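Local coordinates for protein agarase (Microbulbifer thermotolerans, PDB 3WZ1) that hydrolyses the beta-1,4-galactosidic linkages of agarose from within the chain, through its family 16 glycoside hydrolase domain, giving mainly neoagarotetraose, at residues G49-W54 / A124-E129; I76-K81 / S111-A116; V102-R107 / I130-A135; F186-V191 / V266-F271; M238-W243 / I249-A254. One frame throughout, in Å; residues are numbered along the deposited sequence.

In the fold
The five contacts sample the beta-jelly roll of this family 16 catalytic domain from its middle to its rim. Interaction 3 is buried, its centre about 5 Å from that of the chain, and purely apolar. Interaction 4, buried but charged, flanks the same strand, and Glu105 of interaction 3 makes salt bridges with both its arginines. Interaction 1 is a surface contact bridged largely by water. Interactions 2 and 5 touch: Arg80 makes a salt bridge to Asp253, and Ala116 probably a backbone hydrogen bond to Glu239. Interaction 2 is buried and apolar apart from one serine; interaction 5 is partly buried and built on a carboxylate. Gln241 of interaction 5 probably also bonds Glu134 of interaction 3.

Interaction 1: G49-W54 / A124-E129. With NA (sodium ion), chain C.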
# COMPACT_ATOMS: atom_id res chain seq x y z
N GLY A 49 7.04 10.11 -6.28
CA GLY A 49 5.90 10.89 -5.79
C GLY A 49 4.57 10.18 -5.90
O GLY A 49 4.49 8.98 -5.63
N PHE A 50 3.56 10.93 -6.32
CA PHE A 50 2.15 10.60 -6.17
C PHE A 50 1.51 10.65 -7.56
O PHE A 50 2.20 10.85 -8.59
CB PHE A 50 1.55 11.65 -5.19
CG PHE A 50 0.09 11.47 -4.83
CD1 PHE A 50 -0.41 10.30 -4.29
CD2 PHE A 50 -0.80 12.54 -4.98
CE1 PHE A 50 -1.74 10.17 -3.95
CE2 PHE A 50 -2.14 12.41 -4.63
CZ PHE A 50 -2.61 11.22 -4.10
N ILE A 51 0.20 10.46 -7.62
CA ILE A 51 -0.52 10.54 -8.91
C ILE A 51 -0.59 11.97 -9.45
O ILE A 51 -0.87 12.15 -10.64
CB ILE A 51 -1.94 9.94 -8.86
CG1 ILE A 51 -2.78 10.59 -7.75
CG2 ILE A 51 -1.87 8.43 -8.66
CD1 ILE A 51 -4.26 10.33 -7.90
N ASN A 52 -0.35 12.95 -8.58
CA ASN A 52 -0.38 14.36 -8.95
C ASN A 52 0.61 15.11 -8.04
O ASN A 52 1.28 14.47 -7.22
CB ASN A 52 -1.83 14.89 -8.90
CG ASN A 52 -2.44 14.86 -7.51
OD1 ASN A 52 -1.83 15.30 -6.54
ND2 ASN A 52 -3.68 14.37 -7.40
N PRO A 53 0.73 16.44 -8.18
CA PRO A 53 1.75 17.12 -7.39
C PRO A 53 1.51 17.27 -5.88
O PRO A 53 2.37 17.83 -5.19
CB PRO A 53 1.80 18.51 -8.04
CG PRO A 53 1.36 18.27 -9.44
CD PRO A 53 0.25 17.29 -9.28
N TRP A 54 0.38 16.81 -5.36
CA TRP A 54 0.14 16.90 -3.92
C TRP A 54 1.28 16.24 -3.15
O TRP A 54 1.72 15.16 -3.52
CB TRP A 54 -1.15 16.20 -3.56
CG TRP A 54 -1.62 16.38 -2.17
CD1 TRP A 54 -1.76 17.56 -1.49
CD2 TRP A 54 -2.10 15.36 -1.29
NE1 TRP A 54 -2.25 17.33 -0.23
CE2 TRP A 54 -2.48 15.99 -0.08
CE3 TRP A 54 -2.21 13.97 -1.38
CZ2 TRP A 54 -3.00 15.28 1.00
CZ3 TRP A 54 -2.74 13.27 -0.29
CH2 TRP A 54 -3.11 13.93 0.88
N ALA A 124 -7.18 8.24 -10.85
CA ALA A 124 -6.58 9.52 -11.23
C ALA A 124 -7.28 10.73 -10.62
O ALA A 124 -6.65 11.75 -10.37
CB ALA A 124 -6.59 9.63 -12.74
N ASP A 125 -8.59 10.60 -10.41
CA ASP A 125 -9.41 11.68 -9.86
C ASP A 125 -9.55 11.64 -8.34
O ASP A 125 -10.30 12.43 -7.77
CB ASP A 125 -10.78 11.73 -10.56
CG ASP A 125 -11.71 10.57 -10.20
OD1 ASP A 125 -11.35 9.71 -9.37
OD2 ASP A 125 -12.84 10.52 -10.75
N SER A 126 -8.83 10.72 -7.68
CA SER A 126 -8.83 10.61 -6.21
C SER A 126 -10.17 10.29 -5.57
O SER A 126 -10.39 10.61 -4.40
CB SER A 126 -8.25 11.88 -5.56
OG SER A 126 -6.91 12.05 -5.93
N THR A 127 -11.07 9.62 -6.30
CA THR A 127 -12.37 9.26 -5.76
C THR A 127 -12.49 7.81 -5.33
O THR A 127 -13.36 7.48 -4.56
CB THR A 127 -13.52 9.56 -6.75
OG1 THR A 127 -13.38 8.77 -7.93
CG2 THR A 127 -13.56 11.05 -7.09
N GLU A 128 -11.60 6.94 -5.83
CA GLU A 128 -11.69 5.50 -5.55
C GLU A 128 -10.32 4.96 -5.17
O GLU A 128 -9.34 5.20 -5.88
CB GLU A 128 -12.28 4.75 -6.76
CG GLU A 128 -13.71 5.15 -7.06
CD GLU A 128 -14.30 4.53 -8.30
OE1 GLU A 128 -13.76 3.53 -8.83
OE2 GLU A 128 -15.35 5.09 -8.75
N GLU A 129 -10.28 4.24 -4.04
CA GLU A 129 -9.04 3.80 -3.41
C GLU A 129 -9.18 2.39 -2.86
O GLU A 129 -10.19 2.07 -2.23
CB GLU A 129 -8.67 4.75 -2.26
CG GLU A 129 -7.55 4.27 -1.33
CD GLU A 129 -7.14 5.28 -0.28
OE1 GLU A 129 -7.56 6.47 -0.36
OE2 GLU A 129 -6.39 4.92 0.65
NA NA C . -16.66 3.67 -9.96
O HOH W 1 -6.73 13.58 -8.28
O HOH W 2 -5.29 14.22 -4.89
O HOH W 3 -4.45 13.20 -10.49
O HOH W 4 -16.79 5.00 -12.21
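Placing CG1 between the backbone N and the carbonyl carbon (chi1 56°), with the chain then extended at chi2, carries the CD1 methyl of Ile51 across to the 124-129 loop. There Ile51 CD1 lies 3.7 Å from Ala124 O and at the same distance from Ser126 OG, while CG1 sits over the centre of the Phe50 ring, 3.6 Å above its plane. With OG beside its own backbone N (chi1 -63°), Ser126 turns the hydroxyl toward Ile51 and the waters. No direct hydrogen bond joins the segments; water bridges them. One molecule lies 3.0 Å from Asn52 ND2 and 2.9 Å from Ser126 OG, and two others donate to Ala124 O while accepting weak bonds from the same amide nitrogen, one of them also bonding Ser126 OG. Asn52 OD1 is held in an Asx turn by Trp54 N, 2.9 Å away in the carbonyl plane. The contact thus joins the loop after strand 46-48 to the turn between strands 116-123 and 128-135 of the jelly roll. There Thr127 N and OG1 reach Asp125 OD1 from one carboxylate face, a second Asx turn. Glu128 OE2 binds a sodium ion at 2.3 Å, alongside Thr226, Gly227 and Ser229.

Interaction 2: I76-K81 / S111-A116; sequences ITSGRK and SNMVLA
The backbones stay well apart, Ser78 and Leu115 making the nearest pair of CA atoms at 9.3 Å, and no hydrogen bond runs between the segments. Side chains alone bridge this distance, joining the end of strand 73-80 of the jelly roll to the loop that leads from strand 102-109 into strand 116-123. That loop bends sharply at Asn112, the centre of an inverse gamma turn whose closing bond, from Met113 N to Ser111 O, is weak. Met113, which closes the turn, and Leu115 both direct their CB atoms toward the strand, and the small side chain of Ser78 meets them both. Leu115 sends its CD1 branch to Ser78 CB, at 4.0 Å. Met113 arrives by a folded path, bent at chi2 (-73°) and again at chi3, which turns its terminal methyl toward the serine hydroxyl. The oxygen is not left to apolar surroundings, for it hydrogen-bonds the carbonyl of Asn262. Met238 of strand 232-239 also packs on Ser78 and Leu115, while Leu256 of helix 253-256 covers Ser78 and Met113. The closest approach of the two segments is Met113 CE to Ser78 OG, 3.7 Å.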
# COMPACT_ATOMS: atom_id res chain seq x y z
N ILE A 76 11.65 2.78 1.22
CA ILE A 76 10.93 4.01 1.48
C ILE A 76 11.39 4.47 2.85
O ILE A 76 11.08 3.83 3.88
CB ILE A 76 9.42 3.76 1.49
CG1 ILE A 76 8.90 3.19 0.17
CG2 ILE A 76 8.66 5.03 1.90
CD1 ILE A 76 9.11 4.08 -1.04
N THR A 77 12.08 5.61 2.90
CA THR A 77 12.62 6.08 4.17
C THR A 77 11.94 7.40 4.60
O THR A 77 10.97 7.86 3.99
CB THR A 77 14.15 6.10 4.15
OG1 THR A 77 14.67 6.22 5.49
CG2 THR A 77 14.68 7.19 3.25
N SER A 78 12.43 7.95 5.70
CA SER A 78 11.81 9.07 6.39
C SER A 78 12.90 9.92 7.02
O SER A 78 14.00 9.44 7.35
CB SER A 78 10.83 8.58 7.45
OG SER A 78 11.46 7.76 8.42
N GLY A 79 12.59 11.20 7.20
CA GLY A 79 13.49 12.11 7.90
C GLY A 79 12.78 13.38 8.27
O GLY A 79 11.73 13.70 7.70
N ARG A 80 13.33 14.10 9.23
CA ARG A 80 12.78 15.40 9.62
C ARG A 80 13.11 16.41 8.53
O ARG A 80 14.26 16.47 8.05
CB ARG A 80 13.36 15.86 10.94
CG ARG A 80 12.89 17.25 11.37
CD ARG A 80 11.42 17.30 11.68
NE ARG A 80 11.10 16.52 12.86
CZ ARG A 80 9.97 15.86 13.08
NH1 ARG A 80 8.97 15.86 12.18
NH2 ARG A 80 9.83 15.17 14.21
N LYS A 81 12.12 17.21 8.15
CA LYS A 81 12.37 18.36 7.28
C LYS A 81 12.99 19.44 8.17
O LYS A 81 12.32 19.89 9.12
CB LYS A 81 11.08 18.83 6.61
CG LYS A 81 11.24 20.14 5.86
CD LYS A 81 9.98 20.53 5.12
CE LYS A 81 10.19 21.80 4.29
NZ LYS A 81 8.87 22.23 3.74
N SER A 111 7.93 -0.22 8.32
CA SER A 111 8.83 0.53 9.16
C SER A 111 8.38 0.44 10.62
O SER A 111 7.20 0.31 10.92
CB SER A 111 8.88 1.99 8.73
OG SER A 111 7.62 2.61 8.97
N ASN A 112 9.36 0.57 11.53
CA ASN A 112 9.08 0.54 12.95
C ASN A 112 8.83 1.97 13.41
O ASN A 112 9.61 2.56 14.14
CB ASN A 112 10.25 -0.10 13.67
CG ASN A 112 10.02 -0.29 15.15
OD1 ASN A 112 8.99 0.07 15.71
ND2 ASN A 112 11.04 -0.87 15.80
N MET A 113 7.70 2.49 12.96
CA MET A 113 7.32 3.87 13.13
C MET A 113 5.82 4.00 13.29
O MET A 113 5.06 3.09 12.93
CB MET A 113 7.73 4.68 11.90
CG MET A 113 9.20 4.65 11.52
SD MET A 113 10.24 5.63 12.64
CE MET A 113 10.21 7.23 11.82
N VAL A 114 5.38 5.14 13.81
CA VAL A 114 3.95 5.43 13.90
C VAL A 114 3.34 5.84 12.56
O VAL A 114 2.12 5.96 12.42
CB VAL A 114 3.63 6.48 14.97
CG1 VAL A 114 4.02 5.96 16.34
CG2 VAL A 114 4.29 7.84 14.68
N LEU A 115 4.21 6.11 11.60
CA LEU A 115 3.80 6.38 10.23
C LEU A 115 3.09 5.19 9.62
O LEU A 115 3.41 4.04 9.95
CB LEU A 115 5.04 6.66 9.38
CG LEU A 115 5.89 7.85 9.81
CD1 LEU A 115 7.25 7.79 9.15
CD2 LEU A 115 5.17 9.13 9.46
N ALA A 116 2.20 5.46 8.68
CA ALA A 116 1.65 4.40 7.84
C ALA A 116 2.69 3.92 6.84
O ALA A 116 3.32 4.75 6.17
CB ALA A 116 0.42 4.92 7.08

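Interaction 3: V102-R107 / I130-A135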
# COMPACT_ATOMS: atom_id res chain seq x y z
N VAL A 102 -7.96 -8.07 -11.19
CA VAL A 102 -6.53 -8.12 -11.01
C VAL A 102 -6.20 -8.51 -9.58
O VAL A 102 -6.87 -8.07 -8.66
CB VAL A 102 -5.88 -6.76 -11.38
CG1 VAL A 102 -6.39 -5.63 -10.48
CG2 VAL A 102 -4.36 -6.84 -11.36
N TYR A 103 -5.17 -9.35 -9.43
CA TYR A 103 -4.62 -9.67 -8.10
C TYR A 103 -3.38 -8.83 -7.90
O TYR A 103 -2.50 -8.83 -8.75
CB TYR A 103 -4.27 -11.16 -7.98
CG TYR A 103 -3.70 -11.54 -6.64
CD1 TYR A 103 -4.51 -11.62 -5.51
CD2 TYR A 103 -2.33 -11.78 -6.48
CE1 TYR A 103 -4.00 -11.94 -4.27
CE2 TYR A 103 -1.81 -12.08 -5.23
CZ TYR A 103 -2.65 -12.15 -4.13
OH TYR A 103 -2.14 -12.47 -2.89
N MET A 104 -3.31 -8.12 -6.78
CA MET A 104 -2.25 -7.12 -6.52
C MET A 104 -1.63 -7.43 -5.16
O MET A 104 -2.35 -7.46 -4.17
CB MET A 104 -2.88 -5.73 -6.48
CG MET A 104 -3.84 -5.47 -7.62
SD MET A 104 -4.60 -3.81 -7.62
CE MET A 104 -5.58 -3.88 -6.13
N GLU A 105 -0.32 -7.66 -5.12
CA GLU A 105 0.33 -8.17 -3.91
C GLU A 105 1.69 -7.56 -3.68
O GLU A 105 2.46 -7.37 -4.64
CB GLU A 105 0.45 -9.68 -4.02
CG GLU A 105 0.93 -10.38 -2.75
CD GLU A 105 1.36 -11.79 -3.06
OE1 GLU A 105 2.50 -11.96 -3.54
OE2 GLU A 105 0.57 -12.67 -2.77
N ALA A 106 2.01 -7.26 -2.43
CA ALA A 106 3.36 -6.85 -2.06
C ALA A 106 3.91 -7.76 -0.99
O ALA A 106 3.17 -8.24 -0.14
CB ALA A 106 3.38 -5.43 -1.52
N ARG A 107 5.22 -7.98 -1.03
CA ARG A 107 5.93 -8.60 0.07
C ARG A 107 6.81 -7.53 0.69
O ARG A 107 7.64 -6.92 0.00
CB ARG A 107 6.77 -9.79 -0.39
CG ARG A 107 7.59 -10.45 0.73
CD ARG A 107 8.31 -11.70 0.28
NE ARG A 107 8.81 -12.42 1.46
CZ ARG A 107 10.08 -12.47 1.87
NH1 ARG A 107 11.05 -11.88 1.20
NH2 ARG A 107 10.38 -13.14 2.96
N ILE A 130 -8.15 1.56 -3.07
CA ILE A 130 -8.04 0.25 -2.42
C ILE A 130 -6.72 0.22 -1.66
O ILE A 130 -5.67 0.51 -2.23
CB ILE A 130 -8.10 -0.89 -3.44
CG1 ILE A 130 -9.46 -0.88 -4.15
CG2 ILE A 130 -7.87 -2.25 -2.78
CD1 ILE A 130 -9.56 -1.74 -5.39
N ASP A 131 -6.79 -0.11 -0.36
CA ASP A 131 -5.61 -0.22 0.51
C ASP A 131 -5.23 -1.66 0.79
O ASP A 131 -5.95 -2.36 1.55
CB ASP A 131 -5.89 0.48 1.82
CG ASP A 131 -6.37 1.87 1.62
OD1 ASP A 131 -5.58 2.64 1.01
OD2 ASP A 131 -7.51 2.17 2.00
N VAL A 132 -4.08 -2.08 0.27
CA VAL A 132 -3.63 -3.47 0.40
C VAL A 132 -2.77 -3.59 1.66
O VAL A 132 -3.18 -4.26 2.61
CB VAL A 132 -2.90 -3.95 -0.88
CG1 VAL A 132 -2.42 -5.39 -0.72
CG2 VAL A 132 -3.81 -3.83 -2.10
N ILE A 133 -1.60 -2.94 1.69
CA ILE A 133 -0.88 -2.73 2.95
C ILE A 133 -1.15 -1.31 3.43
O ILE A 133 -0.90 -0.32 2.72
CB ILE A 133 0.65 -2.98 2.87
CG1 ILE A 133 0.95 -4.41 2.43
CG2 ILE A 133 1.32 -2.64 4.20
CD1 ILE A 133 2.42 -4.72 2.29
N GLU A 134 -1.71 -1.20 4.64
CA GLU A 134 -1.76 0.05 5.39
C GLU A 134 -1.63 -0.35 6.84
O GLU A 134 -2.54 -0.97 7.40
CB GLU A 134 -3.04 0.83 5.15
CG GLU A 134 -3.12 2.12 5.95
CD GLU A 134 -4.28 2.99 5.56
OE1 GLU A 134 -5.45 2.64 5.84
OE2 GLU A 134 -4.03 4.04 4.92
N ALA A 135 -0.50 -0.04 7.44
CA ALA A 135 -0.23 -0.55 8.76
C ALA A 135 0.83 0.29 9.44
O ALA A 135 1.61 0.99 8.76
CB ALA A 135 0.22 -1.99 8.67
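Met104 and Ala106, two residues apart on strand 102-107, face the branched side chains of Ile130, Val132 and Ile133, a long side chain and a short one meeting a matching relief. The Met104 CE methyl lies over the groove between two methyls, 4.4 Å from Ile130 CG2 and equally far from Val132 CG2. Val132 lays its other methyl against the strand backbone: Val132 CG1, anti to the backbone N (chi1 179°), lies 4.0 Å from Met104 O. At Ala106 the small CB leaves room for a longer partner, and the CD1 tip of Ile133 fills it at 4.0 Å. These residues form part of the packed interior of the jelly roll, with the short segments 104-106 and 130-133 running 21° apart. Val132 and Ile133 both face Phe119 in a classic beta bulge, where the chain turns a corner, and both point their CB atoms at strand 102-107. The bulge separates Ile130 and Asp131 from Glu134, the predicted proton donor, while Glu129, the predicted nucleophile, precedes Ile130. Phe121 and Phe119 of strand 116-123 pack on Met104 and Ala106, and Trp193, Val191 and Val189 of strand 187-195 lie against Ile130, Val132 and Ile133 respectively.

Interaction 4: F186-V191 / V266-F271. With NA (sodium ion), chain B.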
# COMPACT_ATOMS: atom_id res chain seq x y z
N PHE A 186 9.33 -9.77 6.73
CA PHE A 186 8.59 -9.60 5.48
C PHE A 186 7.33 -10.47 5.47
O PHE A 186 7.37 -11.64 5.82
CB PHE A 186 9.46 -9.90 4.27
CG PHE A 186 10.48 -8.85 4.02
CD1 PHE A 186 11.68 -8.84 4.71
CD2 PHE A 186 10.24 -7.84 3.11
CE1 PHE A 186 12.62 -7.86 4.48
CE2 PHE A 186 11.17 -6.85 2.87
CZ PHE A 186 12.37 -6.86 3.57
N HIS A 187 6.22 -9.88 5.07
CA HIS A 187 4.95 -10.60 4.92
C HIS A 187 4.38 -10.25 3.57
O HIS A 187 4.70 -9.19 3.01
CB HIS A 187 3.96 -10.18 5.99
CG HIS A 187 4.34 -10.66 7.35
ND1 HIS A 187 3.97 -11.90 7.82
CD2 HIS A 187 5.10 -10.09 8.31
CE1 HIS A 187 4.48 -12.06 9.03
NE2 HIS A 187 5.16 -10.98 9.35
N ARG A 188 3.53 -11.12 3.04
CA ARG A 188 2.93 -10.78 1.77
C ARG A 188 1.47 -10.50 1.96
O ARG A 188 0.78 -11.21 2.69
CB ARG A 188 3.24 -11.80 0.68
CG ARG A 188 2.57 -13.11 0.79
CD ARG A 188 2.95 -13.93 -0.45
NE ARG A 188 2.49 -15.29 -0.31
CZ ARG A 188 1.64 -15.93 -1.12
NH1 ARG A 188 1.08 -15.34 -2.16
NH2 ARG A 188 1.38 -17.22 -0.87
N VAL A 189 1.01 -9.40 1.39
CA VAL A 189 -0.37 -8.99 1.54
C VAL A 189 -0.87 -8.70 0.14
O VAL A 189 -0.25 -7.97 -0.62
CB VAL A 189 -0.52 -7.75 2.44
CG1 VAL A 189 -1.97 -7.43 2.68
CG2 VAL A 189 0.19 -8.01 3.76
N GLY A 190 -2.00 -9.31 -0.22
CA GLY A 190 -2.56 -9.13 -1.54
C GLY A 190 -4.06 -8.90 -1.53
O GLY A 190 -4.76 -9.25 -0.58
N VAL A 191 -4.55 -8.25 -2.58
CA VAL A 191 -5.99 -8.14 -2.80
C VAL A 191 -6.34 -8.66 -4.18
O VAL A 191 -5.64 -8.36 -5.17
CB VAL A 191 -6.50 -6.69 -2.62
CG1 VAL A 191 -7.98 -6.54 -3.01
CG2 VAL A 191 -6.34 -6.24 -1.18
N VAL A 266 10.27 -3.00 0.65
CA VAL A 266 9.40 -3.81 -0.21
C VAL A 266 10.27 -4.73 -1.05
O VAL A 266 11.04 -4.28 -1.88
CB VAL A 266 8.50 -2.90 -1.06
CG1 VAL A 266 7.67 -3.72 -2.05
CG2 VAL A 266 7.61 -2.07 -0.15
N ASP A 267 10.14 -6.03 -0.81
CA ASP A 267 10.85 -7.05 -1.59
C ASP A 267 10.30 -7.15 -3.00
O ASP A 267 11.05 -7.30 -3.98
CB ASP A 267 10.77 -8.42 -0.89
CG ASP A 267 11.74 -9.43 -1.45
OD1 ASP A 267 12.79 -9.06 -2.00
OD2 ASP A 267 11.44 -10.64 -1.33
N TRP A 268 8.97 -7.09 -3.13
CA TRP A 268 8.34 -7.15 -4.45
C TRP A 268 6.94 -6.57 -4.43
O TRP A 268 6.27 -6.56 -3.40
CB TRP A 268 8.28 -8.59 -5.01
CG TRP A 268 7.19 -9.56 -4.44
CD1 TRP A 268 5.80 -9.43 -4.48
CD2 TRP A 268 7.43 -10.83 -3.87
NE1 TRP A 268 5.20 -10.53 -3.93
CE2 TRP A 268 6.20 -11.40 -3.54
CE3 TRP A 268 8.60 -11.54 -3.56
CZ2 TRP A 268 6.09 -12.63 -2.94
CZ3 TRP A 268 8.50 -12.75 -3.00
CH2 TRP A 268 7.25 -13.30 -2.67
N VAL A 269 6.53 -6.09 -5.60
CA VAL A 269 5.12 -5.91 -5.92
C VAL A 269 4.85 -6.72 -7.18
O VAL A 269 5.64 -6.70 -8.11
CB VAL A 269 4.71 -4.43 -6.07
CG1 VAL A 269 4.89 -3.67 -4.75
CG2 VAL A 269 5.47 -3.72 -7.19
N ARG A 270 3.74 -7.45 -7.19
CA ARG A 270 3.39 -8.24 -8.35
C ARG A 270 1.89 -8.18 -8.56
O ARG A 270 1.09 -8.01 -7.61
CB ARG A 270 3.91 -9.67 -8.22
CG ARG A 270 3.24 -10.53 -7.16
CD ARG A 270 3.87 -11.94 -7.11
NE ARG A 270 3.20 -12.76 -6.11
CZ ARG A 270 3.17 -14.10 -6.09
NH1 ARG A 270 3.71 -14.81 -7.08
NH2 ARG A 270 2.57 -14.72 -5.08
N PHE A 271 1.52 -8.36 -9.82
CA PHE A 271 0.16 -8.17 -10.25
C PHE A 271 -0.15 -9.25 -11.26
O PHE A 271 0.68 -9.51 -12.14
CB PHE A 271 0.00 -6.78 -10.90
CG PHE A 271 0.60 -5.67 -10.09
CD1 PHE A 271 1.92 -5.33 -10.24
CD2 PHE A 271 -0.17 -4.97 -9.18
CE1 PHE A 271 2.48 -4.31 -9.47
CE2 PHE A 271 0.38 -3.95 -8.42
CZ PHE A 271 1.70 -3.63 -8.57
NA NA B . 13.17 -8.19 -4.21
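Strands 187-195 and 264-276 of the jelly roll both pair with strand 102-109, which lies between them, so 186-191 and 266-271 meet through long side chains with no hydrogen bond across. Phe186 places CE2 3.9 Å from Asp267 N, and CD2 4.1 Å from Asp267 CB; its ring plane stands 65° from the carboxylate plane. Arg188 CD lies 4.2 Å from Trp268 CZ2. The two arginines converge: Arg188 NH1 comes within 3.3 Å of Arg270 NH2, near the plane of the second guanidinium, with the groups turned 67° apart. Both chains, extended from CG to NE, carry their charged ends out to the same place. The shared carboxylate of Glu105 probably accounts for this closeness, as OE2 takes Arg188 NH1 and OE1 takes Arg270 NE in salt bridges; Trp268 NE1 also bonds OE1. With CG anti to the backbone N (chi1 -166°), the Asp267 carboxylate can offer OD1 to a sodium ion and OD2 to Arg107 in a salt bridge. Asp267 O at 2.3 Å and Asp267 OD1 at 2.4 Å hold the ion, whose other protein ligands are Asp4, Asp28 and Gly72. Asp267 and Trp268 both face Arg107, a classic beta bulge.

Interaction 5: M238-W243 / I249-A254; sequences MEDQNW and ITPTDA
Asp240 and Thr250 meet where strand 232-239 of the jelly roll gives way to a loop and helix 242-245, and the chain returns toward helix 253-256, for which Thr252 is the N-cap. From CB, which points toward 249-254, the Asp240 side chain sets CG anti to the backbone N (chi1 176°), and CG comes 3.6 Å from Thr250 OG1. The carboxylate then divides its work. Asp240 OD1 accepts from Thr250 OG1 at 2.7 Å, the donor oxygen lying 39° out of the carboxylate plane, and has Pro251 CD at 3.6 Å. A water 2.8 Å from Asp240 OD1 lies 2.9 Å from Ile249 O as well, linking the carboxylate to the returning backbone. OD2 turns to other partners, Ser245 OG and the backbone N of Leu59, so one carboxylate gathers three parts of the chain. Replacing Asp240 by an alanine would probably leave the Thr250 hydroxyl, Ser245 and Leu59 N without their acceptor, and the returning loop less firmly tied. On the next residue the chemistry points to the active site: Gln241 NE2 probably hydrogen-bonds OE2 of Glu134, the predicted proton donor, as well as bonding Glu239 OE1. The amide's other end is fixed too, with Trp243 NE1 2.9 Å from Gln241 OE1, the N-H...O angle being 160° and the oxygen in the plane of the indole.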
# COMPACT_ATOMS: atom_id res chain seq x y z
N MET A 238 5.27 5.94 2.52
CA MET A 238 4.83 6.12 3.90
C MET A 238 4.02 7.40 3.97
O MET A 238 4.17 8.29 3.13
CB MET A 238 5.96 6.19 4.91
CG MET A 238 6.51 4.83 5.32
SD MET A 238 7.63 4.88 6.72
CE MET A 238 9.14 5.38 5.97
N GLU A 239 3.18 7.47 4.98
CA GLU A 239 2.37 8.67 5.27
C GLU A 239 2.37 8.98 6.75
O GLU A 239 2.20 8.08 7.59
CB GLU A 239 0.93 8.48 4.81
CG GLU A 239 0.78 8.43 3.30
CD GLU A 239 -0.64 8.13 2.83
OE1 GLU A 239 -1.57 8.11 3.68
OE2 GLU A 239 -0.81 7.90 1.60
N ASP A 240 2.49 10.26 7.06
CA ASP A 240 2.08 10.78 8.35
C ASP A 240 0.63 11.20 8.11
O ASP A 240 0.38 12.14 7.35
CB ASP A 240 2.95 11.97 8.76
CG ASP A 240 2.51 12.59 10.04
OD1 ASP A 240 2.97 12.15 11.13
OD2 ASP A 240 1.64 13.48 9.96
N GLN A 241 -0.31 10.46 8.69
CA GLN A 241 -1.73 10.62 8.40
C GLN A 241 -2.40 11.53 9.42
O GLN A 241 -2.06 11.49 10.60
CB GLN A 241 -2.43 9.26 8.32
CG GLN A 241 -1.84 8.38 7.23
CD GLN A 241 -2.51 7.03 7.11
OE1 GLN A 241 -3.02 6.46 8.10
NE2 GLN A 241 -2.50 6.48 5.91
N ASN A 242 -3.37 12.31 8.97
CA ASN A 242 -4.00 13.29 9.86
C ASN A 242 -4.66 12.68 11.10
O ASN A 242 -4.54 13.25 12.18
CB ASN A 242 -5.04 14.13 9.13
CG ASN A 242 -4.43 15.13 8.19
OD1 ASN A 242 -4.16 16.29 8.54
ND2 ASN A 242 -4.20 14.70 6.99
N TRP A 243 -5.32 11.54 10.96
CA TRP A 243 -6.00 10.93 12.11
C TRP A 243 -5.00 10.59 13.22
O TRP A 243 -5.39 10.43 14.37
CB TRP A 243 -6.85 9.70 11.72
CG TRP A 243 -6.05 8.49 11.42
CD1 TRP A 243 -5.31 8.24 10.28
CD2 TRP A 243 -5.84 7.38 12.28
NE1 TRP A 243 -4.68 7.04 10.39
CE2 TRP A 243 -4.97 6.48 11.61
CE3 TRP A 243 -6.31 7.03 13.56
CZ2 TRP A 243 -4.57 5.28 12.16
CZ3 TRP A 243 -5.90 5.83 14.11
CH2 TRP A 243 -5.03 4.96 13.41
N ILE A 249 0.05 11.93 17.53
CA ILE A 249 0.91 10.78 17.23
C ILE A 249 1.62 11.03 15.89
O ILE A 249 1.00 10.98 14.83
CB ILE A 249 0.13 9.46 17.19
CG1 ILE A 249 -0.44 9.15 18.59
CG2 ILE A 249 1.02 8.31 16.72
CD1 ILE A 249 -1.14 7.82 18.68
N THR A 250 2.92 11.26 15.98
CA THR A 250 3.77 11.59 14.84
C THR A 250 5.20 11.27 15.25
O THR A 250 5.53 11.29 16.45
CB THR A 250 3.56 13.08 14.42
OG1 THR A 250 4.20 13.35 13.16
CG2 THR A 250 4.16 14.03 15.44
N PRO A 251 6.08 10.96 14.29
CA PRO A 251 7.42 10.56 14.69
C PRO A 251 8.21 11.65 15.43
O PRO A 251 8.07 12.84 15.13
CB PRO A 251 8.13 10.25 13.38
CG PRO A 251 7.02 9.91 12.46
CD PRO A 251 5.88 10.79 12.83
N THR A 252 9.04 11.21 16.35
CA THR A 252 9.98 12.12 17.01
C THR A 252 11.25 12.24 16.16
O THR A 252 11.56 11.41 15.29
CB THR A 252 10.38 11.59 18.39
OG1 THR A 252 11.09 10.36 18.24
CG2 THR A 252 9.15 11.38 19.27
N ASP A 253 12.05 13.28 16.43
CA ASP A 253 13.33 13.41 15.77
C ASP A 253 14.23 12.18 16.01
O ASP A 253 14.94 11.74 15.12
CB ASP A 253 14.09 14.65 16.28
CG ASP A 253 13.46 15.95 15.86
OD1 ASP A 253 12.43 15.97 15.16
OD2 ASP A 253 14.02 17.01 16.24
N ALA A 254 14.18 11.62 17.22
CA ALA A 254 15.01 10.47 17.55
C ALA A 254 14.63 9.25 16.72
O ALA A 254 15.49 8.52 16.25
CB ALA A 254 14.92 10.15 19.03
O HOH W 5 1.96 9.87 12.37